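Local atomic coordinates of glycosylation Associate Protein 2 (Streptococcus agalactiae serotype V, PDB entry 6OYC), a protein that probably works in the accessory Sec system, as part of a Gap1-Gap2-Gap3 complex linked to the glycosylation and secretion of a streptococcal surface glycoprotein. Residues Thr378-Lys383 against Tyr438-Ile443; Lys393-Asn397 against Asp464-Asp470. One frame throughout, in Å; residues are numbered along the deposited sequence.

Overall arrangement
From the N terminus the chain first passes through helix 372-381, whose start belongs to a GxSxG sequence resembling the nucleophile elbow of alpha/beta-hydrolases, then strand 388-392 and the loop 393-397. It returns along helix 429-444, where interaction 1 closes a loop of 54 residues, and after strand 452-458 reaches 464-470, where interaction 2 closes one of 66. The two loops cross, since 393-397 lies inside the first and 438-443 inside the second. Their centres are about 14 Å apart and they touch through Phe439 and Trp440 of helix 429-444. Together they tie helices 372-381, 429-444 and 467-473 to the loop after strand 388-392.

Interaction 1 (Thr378-Lys383 against Tyr438-Ile443); sequences TYHGAK and YFWKSI
Ser442 CB sits over one face of the Tyr379 ring in a CH-pi contact, 3.9 Å from the centroid, while Tyr438 O lies in plane at the ring's edge. The Tyr438 ring is nearly parallel to that of Tyr379, planes 15° apart, but offset so that little of one ring lies over the other; Tyr379 OH comes to 3.2 Å from Tyr438 CE2. Both hydroxyls hydrogen-bond to the carboxylate of Glu344. Thr378 CG2 meets the edge of the Phe439 ring at CZ, 3.7 Å away, and also touches Ile443 CD1. Ala382 CB fits against the backbone O of Ser442. The contact packs helix 372-381, which continues from the possible nucleophile elbow after strand 365-370, against helix 429-444.

Ser442 OG, swung opposite the backbone N (chi1 -180°), gives a hydrogen bond to Tyr379 O (2.9 Å), in the carbonyl plane on a lone pair. Lys383 curls back to bring NZ to 2.6 Å from Ser442 OG as donor. The buried serine hydroxyl is thus used both ways, giving to a backbone carbonyl of helix 372-381 and taking from an ammonium group, whose charge would probably polarise the hydroxyl and strengthen its bond to Tyr379 O.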
ATOM      1  N   THR B 378     -11.673  -2.953 -13.111  1.00 44.08           N
ATOM      2  CA  THR B 378     -12.547  -2.640 -14.241  1.00 48.46           C
ATOM      3  C   THR B 378     -12.796  -1.137 -14.383  1.00 46.06           C
ATOM      4  O   THR B 378     -12.737  -0.602 -15.496  1.00 46.73           O
ATOM      5  CB  THR B 378     -13.874  -3.396 -14.096  1.00 49.53           C
ATOM      6  OG1 THR B 378     -13.614  -4.788 -13.846  1.00 46.07           O
ATOM      7  CG2 THR B 378     -14.694  -3.271 -15.356  1.00 44.74           C
ATOM      8  N   TYR B 379     -13.064  -0.436 -13.275  1.00 46.37           N
ATOM      9  CA  TYR B 379     -13.351   0.998 -13.353  1.00 46.19           C
ATOM     10  C   TYR B 379     -12.175   1.769 -13.936  1.00 44.44           C
ATOM     11  O   TYR B 379     -12.363   2.667 -14.769  1.00 43.90           O
ATOM     12  CB  TYR B 379     -13.717   1.541 -11.965  1.00 44.22           C
ATOM     13  CG  TYR B 379     -14.040   3.028 -11.896  1.00 40.73           C
ATOM     14  CD1 TYR B 379     -13.035   3.969 -11.706  1.00 41.72           C
ATOM     15  CD2 TYR B 379     -15.351   3.487 -12.008  1.00 42.56           C
ATOM     16  CE1 TYR B 379     -13.326   5.331 -11.643  1.00 41.38           C
ATOM     17  CE2 TYR B 379     -15.649   4.849 -11.938  1.00 41.94           C
ATOM     18  CZ  TYR B 379     -14.631   5.761 -11.752  1.00 40.83           C
ATOM     19  OH  TYR B 379     -14.901   7.116 -11.669  1.00 39.97           O
ATOM     20  N   HIS B 380     -10.956   1.448 -13.500  1.00 41.63           N
ATOM     21  CA  HIS B 380      -9.795   2.160 -14.026  1.00 45.46           C
ATOM     22  C   HIS B 380      -9.325   1.560 -15.351  1.00 46.85           C
ATOM     23  O   HIS B 380      -8.710   2.265 -16.160  1.00 45.27           O
ATOM     24  CB  HIS B 380      -8.671   2.176 -12.977  1.00 42.44           C
ATOM     25  CG  HIS B 380      -9.013   2.959 -11.741  1.00 43.11           C
ATOM     26  ND1 HIS B 380      -9.062   4.339 -11.723  1.00 41.77           N
ATOM     27  CD2 HIS B 380      -9.354   2.558 -10.491  1.00 40.94           C
ATOM     28  CE1 HIS B 380      -9.407   4.753 -10.515  1.00 40.37           C
ATOM     29  NE2 HIS B 380      -9.593   3.693  -9.749  1.00 39.52           N
ATOM     30  N   GLY B 381      -9.616   0.271 -15.586  1.00 46.99           N
ATOM     31  CA  GLY B 381      -9.336  -0.335 -16.882  1.00 49.29           C
ATOM     32  C   GLY B 381      -9.925   0.451 -18.037  1.00 49.79           C
ATOM     33  O   GLY B 381      -9.287   0.615 -19.079  1.00 53.31           O
ATOM     34  N   ALA B 382     -11.134   0.985 -17.843  1.00 50.18           N
ATOM     35  CA  ALA B 382     -11.762   1.867 -18.825  1.00 51.28           C
ATOM     36  C   ALA B 382     -10.843   2.990 -19.299  1.00 49.45           C
ATOM     37  O   ALA B 382     -10.961   3.445 -20.441  1.00 53.02           O
ATOM     38  CB  ALA B 382     -13.049   2.449 -18.227  1.00 48.89           C
ATOM     39  N   LYS B 383      -9.932   3.456 -18.454  1.00 48.62           N
ATOM     40  CA  LYS B 383      -9.013   4.510 -18.852  1.00 46.13           C
ATOM     41  C   LYS B 383      -7.689   3.975 -19.358  1.00 49.17           C
ATOM     42  O   LYS B 383      -6.843   4.764 -19.801  1.00 44.93           O
ATOM     43  CB  LYS B 383      -8.751   5.464 -17.687  1.00 45.74           C
ATOM     44  CG  LYS B 383      -9.803   6.537 -17.530  1.00 46.83           C
ATOM     45  CD  LYS B 383     -11.009   5.969 -16.804  1.00 49.19           C
ATOM     46  CE  LYS B 383     -11.669   6.983 -15.884  1.00 43.17           C
ATOM     47  NZ  LYS B 383     -12.609   6.266 -14.963  1.00 43.47           N
ATOM     48  N   TYR B 438     -22.268   5.859 -11.549  1.00 58.15           N
ATOM     49  CA  TYR B 438     -20.881   6.307 -11.484  1.00 53.26           C
ATOM     50  C   TYR B 438     -19.932   5.283 -12.089  1.00 48.63           C
ATOM     51  O   TYR B 438     -19.000   5.638 -12.823  1.00 49.91           O
ATOM     52  CB  TYR B 438     -20.516   6.569 -10.026  1.00 53.09           C
ATOM     53  CG  TYR B 438     -19.205   7.273  -9.814  1.00 43.18           C
ATOM     54  CD1 TYR B 438     -19.096   8.644  -9.993  1.00 39.77           C
ATOM     55  CD2 TYR B 438     -18.086   6.572  -9.399  1.00 42.02           C
ATOM     56  CE1 TYR B 438     -17.901   9.300  -9.770  1.00 39.96           C
ATOM     57  CE2 TYR B 438     -16.882   7.221  -9.180  1.00 44.17           C
ATOM     58  CZ  TYR B 438     -16.801   8.585  -9.364  1.00 38.29           C
ATOM     59  OH  TYR B 438     -15.616   9.234  -9.150  1.00 43.77           O
ATOM     60  N   PHE B 439     -20.151   4.005 -11.790  1.00 47.35           N
ATOM     61  CA  PHE B 439     -19.309   2.964 -12.366  1.00 51.12           C
ATOM     62  C   PHE B 439     -19.469   2.888 -13.888  1.00 55.21           C
ATOM     63  O   PHE B 439     -18.474   2.896 -14.628  1.00 51.78           O
ATOM     64  CB  PHE B 439     -19.628   1.614 -11.718  1.00 46.06           C
ATOM     65  CG  PHE B 439     -18.877   0.464 -12.333  1.00 52.86           C
ATOM     66  CD1 PHE B 439     -17.593   0.151 -11.905  1.00 48.62           C
ATOM     67  CD2 PHE B 439     -19.443  -0.289 -13.356  1.00 51.78           C
ATOM     68  CE1 PHE B 439     -16.897  -0.898 -12.478  1.00 50.69           C
ATOM     69  CE2 PHE B 439     -18.753  -1.337 -13.930  1.00 51.41           C
ATOM     70  CZ  PHE B 439     -17.482  -1.643 -13.497  1.00 49.34           C
ATOM     71  N   TRP B 440     -20.714   2.814 -14.377  1.00 53.38           N
ATOM     72  CA  TRP B 440     -20.920   2.554 -15.804  1.00 56.86           C
ATOM     73  C   TRP B 440     -20.554   3.741 -16.684  1.00 57.04           C
ATOM     74  O   TRP B 440     -20.233   3.534 -17.856  1.00 57.48           O
ATOM     75  CB  TRP B 440     -22.359   2.116 -16.054  1.00 57.64           C
ATOM     76  CG  TRP B 440     -22.635   0.888 -15.330  1.00 53.18           C
ATOM     77  CD1 TRP B 440     -23.348   0.771 -14.185  1.00 53.82           C
ATOM     78  CD2 TRP B 440     -22.145  -0.422 -15.643  1.00 52.36           C
ATOM     79  NE1 TRP B 440     -23.354  -0.539 -13.767  1.00 56.64           N
ATOM     80  CE2 TRP B 440     -22.622  -1.291 -14.647  1.00 52.77           C
ATOM     81  CE3 TRP B 440     -21.362  -0.947 -16.672  1.00 56.13           C
ATOM     82  CZ2 TRP B 440     -22.343  -2.657 -14.651  1.00 54.47           C
ATOM     83  CZ3 TRP B 440     -21.088  -2.307 -16.671  1.00 51.04           C
ATOM     84  CH2 TRP B 440     -21.573  -3.141 -15.670  1.00 53.68           C
ATOM     85  N   LYS B 441     -20.563   4.964 -16.139  1.00 57.06           N
ATOM     86  CA  LYS B 441     -20.150   6.109 -16.936  1.00 58.00           C
ATOM     87  C   LYS B 441     -18.674   6.003 -17.307  1.00 56.90           C
ATOM     88  O   LYS B 441     -18.269   6.394 -18.405  1.00 55.39           O
ATOM     89  CB  LYS B 441     -20.442   7.418 -16.196  1.00 58.65           C
ATOM     90  CG  LYS B 441     -19.481   8.562 -16.529  1.00 66.02           C
ATOM     91  CD  LYS B 441     -19.552   9.695 -15.510  1.00 65.74           C
ATOM     92  CE  LYS B 441     -18.546  10.785 -15.828  1.00 68.11           C
ATOM     93  NZ  LYS B 441     -19.125  11.863 -16.685  1.00 66.59           N
ATOM     94  N   SER B 442     -17.856   5.480 -16.401  1.00 58.91           N
ATOM     95  CA  SER B 442     -16.466   5.205 -16.746  1.00 56.68           C
ATOM     96  C   SER B 442     -16.383   4.143 -17.836  1.00 50.24           C
ATOM     97  O   SER B 442     -15.586   4.254 -18.771  1.00 48.51           O
ATOM     98  CB  SER B 442     -15.709   4.758 -15.491  1.00 53.38           C
ATOM     99  OG  SER B 442     -14.352   4.479 -15.771  1.00 51.66           O
ATOM    100  N   ILE B 443     -17.208   3.105 -17.718  1.00 54.06           N
ATOM    101  CA  ILE B 443     -17.244   2.037 -18.712  1.00 55.71           C
ATOM    102  C   ILE B 443     -17.666   2.589 -20.071  1.00 58.48           C
ATOM    103  O   ILE B 443     -16.912   2.517 -21.047  1.00 56.95           O
ATOM    104  CB  ILE B 443     -18.185   0.911 -18.250  1.00 58.19           C
ATOM    105  CG1 ILE B 443     -17.663   0.286 -16.951  1.00 56.83           C
ATOM    106  CG2 ILE B 443     -18.352  -0.120 -19.345  1.00 59.45           C
ATOM    107  CD1 ILE B 443     -16.181   0.006 -16.957  1.00 51.97           C
TER

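Interaction 2 (Lys393-Asn397 against Asp464-Asp470); sequences KPIFN and DATAFSD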
ATOM      1  N   LYS B 393     -15.683 -12.751  -8.681  1.00 51.99           N
ATOM      2  CA  LYS B 393     -16.740 -12.285  -7.795  1.00 52.95           C
ATOM      3  C   LYS B 393     -16.904 -10.778  -7.954  1.00 52.98           C
ATOM      4  O   LYS B 393     -16.702 -10.021  -6.995  1.00 52.04           O
ATOM      5  CB  LYS B 393     -16.447 -12.677  -6.347  1.00 58.03           C
ATOM      6  CG  LYS B 393     -16.070 -14.148  -6.199  1.00 60.75           C
ATOM      7  CD  LYS B 393     -15.910 -14.565  -4.748  1.00 66.99           C
ATOM      8  CE  LYS B 393     -15.967 -16.076  -4.594  1.00 70.17           C
ATOM      9  NZ  LYS B 393     -15.732 -16.522  -3.190  1.00 82.47           N
ATOM     10  N   PRO B 394     -17.297 -10.317  -9.143  1.00 50.82           N
ATOM     11  CA  PRO B 394     -17.267  -8.878  -9.422  1.00 50.58           C
ATOM     12  C   PRO B 394     -18.280  -8.114  -8.591  1.00 51.22           C
ATOM     13  O   PRO B 394     -19.367  -8.608  -8.287  1.00 55.37           O
ATOM     14  CB  PRO B 394     -17.612  -8.802 -10.916  1.00 51.67           C
ATOM     15  CG  PRO B 394     -18.458 -10.027 -11.159  1.00 51.00           C
ATOM     16  CD  PRO B 394     -17.879 -11.089 -10.261  1.00 49.33           C
ATOM     17  N   ILE B 395     -17.900  -6.897  -8.214  1.00 48.33           N
ATOM     18  CA  ILE B 395     -18.795  -5.936  -7.589  1.00 47.16           C
ATOM     19  C   ILE B 395     -18.712  -4.656  -8.405  1.00 46.18           C
ATOM     20  O   ILE B 395     -17.654  -4.014  -8.444  1.00 45.80           O
ATOM     21  CB  ILE B 395     -18.442  -5.669  -6.122  1.00 47.55           C
ATOM     22  CG1 ILE B 395     -18.320  -6.982  -5.352  1.00 49.05           C
ATOM     23  CG2 ILE B 395     -19.502  -4.775  -5.492  1.00 47.53           C
ATOM     24  CD1 ILE B 395     -17.798  -6.821  -3.954  1.00 44.51           C
ATOM     25  N   PHE B 396     -19.810  -4.293  -9.075  1.00 46.02           N
ATOM     26  CA  PHE B 396     -19.860  -3.086  -9.893  1.00 48.60           C
ATOM     27  C   PHE B 396     -20.948  -2.118  -9.474  1.00 48.12           C
ATOM     28  O   PHE B 396     -20.854  -0.929  -9.803  1.00 48.44           O
ATOM     29  CB  PHE B 396     -20.099  -3.408 -11.384  1.00 51.98           C
ATOM     30  CG  PHE B 396     -19.114  -4.378 -12.000  1.00 50.73           C
ATOM     31  CD1 PHE B 396     -17.793  -4.432 -11.584  1.00 49.79           C
ATOM     32  CD2 PHE B 396     -19.522  -5.222 -13.034  1.00 51.34           C
ATOM     33  CE1 PHE B 396     -16.894  -5.331 -12.174  1.00 51.73           C
ATOM     34  CE2 PHE B 396     -18.637  -6.115 -13.628  1.00 50.37           C
ATOM     35  CZ  PHE B 396     -17.320  -6.172 -13.195  1.00 51.91           C
ATOM     36  N   ASN B 397     -21.981  -2.587  -8.790  1.00 48.09           N
ATOM     37  CA  ASN B 397     -23.137  -1.767  -8.460  1.00 52.30           C
ATOM     38  C   ASN B 397     -23.088  -1.491  -6.961  1.00 53.60           C
ATOM     39  O   ASN B 397     -23.715  -2.188  -6.158  1.00 52.01           O
ATOM     40  CB  ASN B 397     -24.424  -2.464  -8.899  1.00 54.17           C
ATOM     41  CG  ASN B 397     -24.414  -2.818 -10.385  1.00 55.28           C
ATOM     42  OD1 ASN B 397     -24.497  -1.939 -11.250  1.00 52.42           O
ATOM     43  ND2 ASN B 397     -24.292  -4.106 -10.685  1.00 54.84           N
ATOM     44  N   ASP B 464     -23.988  -8.467  -5.459  1.00 65.34           N
ATOM     45  CA  ASP B 464     -24.146  -7.847  -6.769  1.00 64.58           C
ATOM     46  C   ASP B 464     -24.499  -8.941  -7.775  1.00 67.96           C
ATOM     47  O   ASP B 464     -23.729  -9.251  -8.674  1.00 63.64           O
ATOM     48  CB  ASP B 464     -22.899  -7.080  -7.207  1.00 55.23           C
ATOM     49  CG  ASP B 464     -23.231  -5.983  -8.193  1.00 59.51           C
ATOM     50  OD1 ASP B 464     -24.418  -5.914  -8.579  1.00 61.16           O
ATOM     51  OD2 ASP B 464     -22.331  -5.195  -8.574  1.00 52.78           O
ATOM     52  N   ALA B 465     -25.692  -9.516  -7.611  1.00 73.23           N
ATOM     53  CA  ALA B 465     -26.137 -10.586  -8.498  1.00 75.77           C
ATOM     54  C   ALA B 465     -26.026 -10.182  -9.966  1.00 66.76           C
ATOM     55  O   ALA B 465     -25.600 -10.980 -10.808  1.00 65.71           O
ATOM     56  CB  ALA B 465     -27.575 -10.972  -8.151  1.00 74.28           C
ATOM     57  N   THR B 466     -26.358  -8.933 -10.277  1.00 67.01           N
ATOM     58  CA  THR B 466     -26.468  -8.393 -11.628  1.00 63.80           C
ATOM     59  C   THR B 466     -25.121  -8.118 -12.314  1.00 69.96           C
ATOM     60  O   THR B 466     -25.120  -7.672 -13.469  1.00 69.42           O
ATOM     61  CB  THR B 466     -27.295  -7.100 -11.551  1.00 67.78           C
ATOM     62  OG1 THR B 466     -27.319  -6.437 -12.815  1.00 73.23           O
ATOM     63  CG2 THR B 466     -26.749  -6.157 -10.488  1.00 73.43           C
ATOM     64  N   ALA B 467     -23.992  -8.386 -11.652  1.00 67.85           N
ATOM     65  CA  ALA B 467     -22.707  -7.861 -12.111  1.00 63.82           C
ATOM     66  C   ALA B 467     -22.318  -8.425 -13.480  1.00 62.07           C
ATOM     67  O   ALA B 467     -22.092  -7.671 -14.435  1.00 59.07           O
ATOM     68  CB  ALA B 467     -21.625  -8.150 -11.067  1.00 57.37           C
ATOM     69  N   PHE B 468     -22.212  -9.753 -13.587  1.00 62.88           N
ATOM     70  CA  PHE B 468     -21.808 -10.358 -14.854  1.00 63.63           C
ATOM     71  C   PHE B 468     -22.753  -9.964 -15.983  1.00 65.00           C
ATOM     72  O   PHE B 468     -22.312  -9.478 -17.031  1.00 67.45           O
ATOM     73  CB  PHE B 468     -21.739 -11.880 -14.722  1.00 66.39           C
ATOM     74  CG  PHE B 468     -21.370 -12.575 -16.007  1.00 70.09           C
ATOM     75  CD1 PHE B 468     -20.480 -11.993 -16.900  1.00 68.19           C
ATOM     76  CD2 PHE B 468     -21.933 -13.794 -16.338  1.00 71.37           C
ATOM     77  CE1 PHE B 468     -20.151 -12.629 -18.090  1.00 68.95           C
ATOM     78  CE2 PHE B 468     -21.598 -14.437 -17.527  1.00 73.30           C
ATOM     79  CZ  PHE B 468     -20.705 -13.848 -18.402  1.00 68.74           C
ATOM     80  N   SER B 469     -24.059 -10.162 -15.783  1.00 67.59           N
ATOM     81  CA  SER B 469     -25.039  -9.857 -16.824  1.00 66.61           C
ATOM     82  C   SER B 469     -24.904  -8.422 -17.312  1.00 69.95           C
ATOM     83  O   SER B 469     -24.808  -8.173 -18.517  1.00 71.06           O
ATOM     84  CB  SER B 469     -26.458 -10.107 -16.311  1.00 63.46           C
ATOM     85  OG  SER B 469     -26.493 -11.229 -15.455  1.00 72.62           O
ATOM     86  N   ASP B 470     -24.884  -7.463 -16.378  1.00 71.14           N
ATOM     87  CA  ASP B 470     -24.758  -6.057 -16.753  1.00 69.36           C
ATOM     88  C   ASP B 470     -23.569  -5.813 -17.655  1.00 67.49           C
ATOM     89  O   ASP B 470     -23.627  -4.958 -18.546  1.00 68.15           O
ATOM     90  CB  ASP B 470     -24.605  -5.191 -15.515  1.00 63.30           C
ATOM     91  CG  ASP B 470     -25.859  -5.087 -14.743  1.00 68.34           C
ATOM     92  OD1 ASP B 470     -26.926  -5.352 -15.330  1.00 74.35           O
ATOM     93  OD2 ASP B 470     -25.791  -4.761 -13.543  1.00 71.06           O
TER
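Asp464 and Asn397 carry the polar half of this contact. Asp464 OD2 accepts two backbone N-H groups in succession, from Phe396 N at 2.7 Å and from Asn397 N at 2.6 Å; the first arrives nearly along the C-O axis, the second on the syn side, 31° out of the carboxylate plane. The other oxygen, OD1, offers its syn lone pair to Asn397 ND2 at 2.8 Å in an almost straight bond (169°). Asp464 OD1 lies close to the plane of the Asn397 amide, although amide and carboxylate planes stand 81° apart. One carboxylate therefore grips both the backbone and the side chain of Asn397. Asn397 ND2 also gives a longer bond to Asp470 OD2 (3.3 Å), and its OD1 takes one from Trp440 NE1, so both ends of the amide are held and its rotation is fixed. Asp461, whose OD1 receives Asp464 N, matches the acid of a possible Ser-His-Asp triad with Ser371 and His491, which places the loop beside that site.

The apolar half centres on Ala467. Its CB lies 3.7 Å from Pro394 CG and 4.1 Å from Phe396 CD2, and its carbonyl oxygen approaches the edge of the Phe396 ring.

The type I turn Asp464-Ala467 leads straight into helix 467-473, while Asn397 takes the N-cap position of helix 398-403, so the bonds join the starts of two helices. Pro394 leans on Tyr457 of strand 452-458, the Phe396 ring stacks on Phe439, and Asp470 packs on Trp440 of helix 429-444.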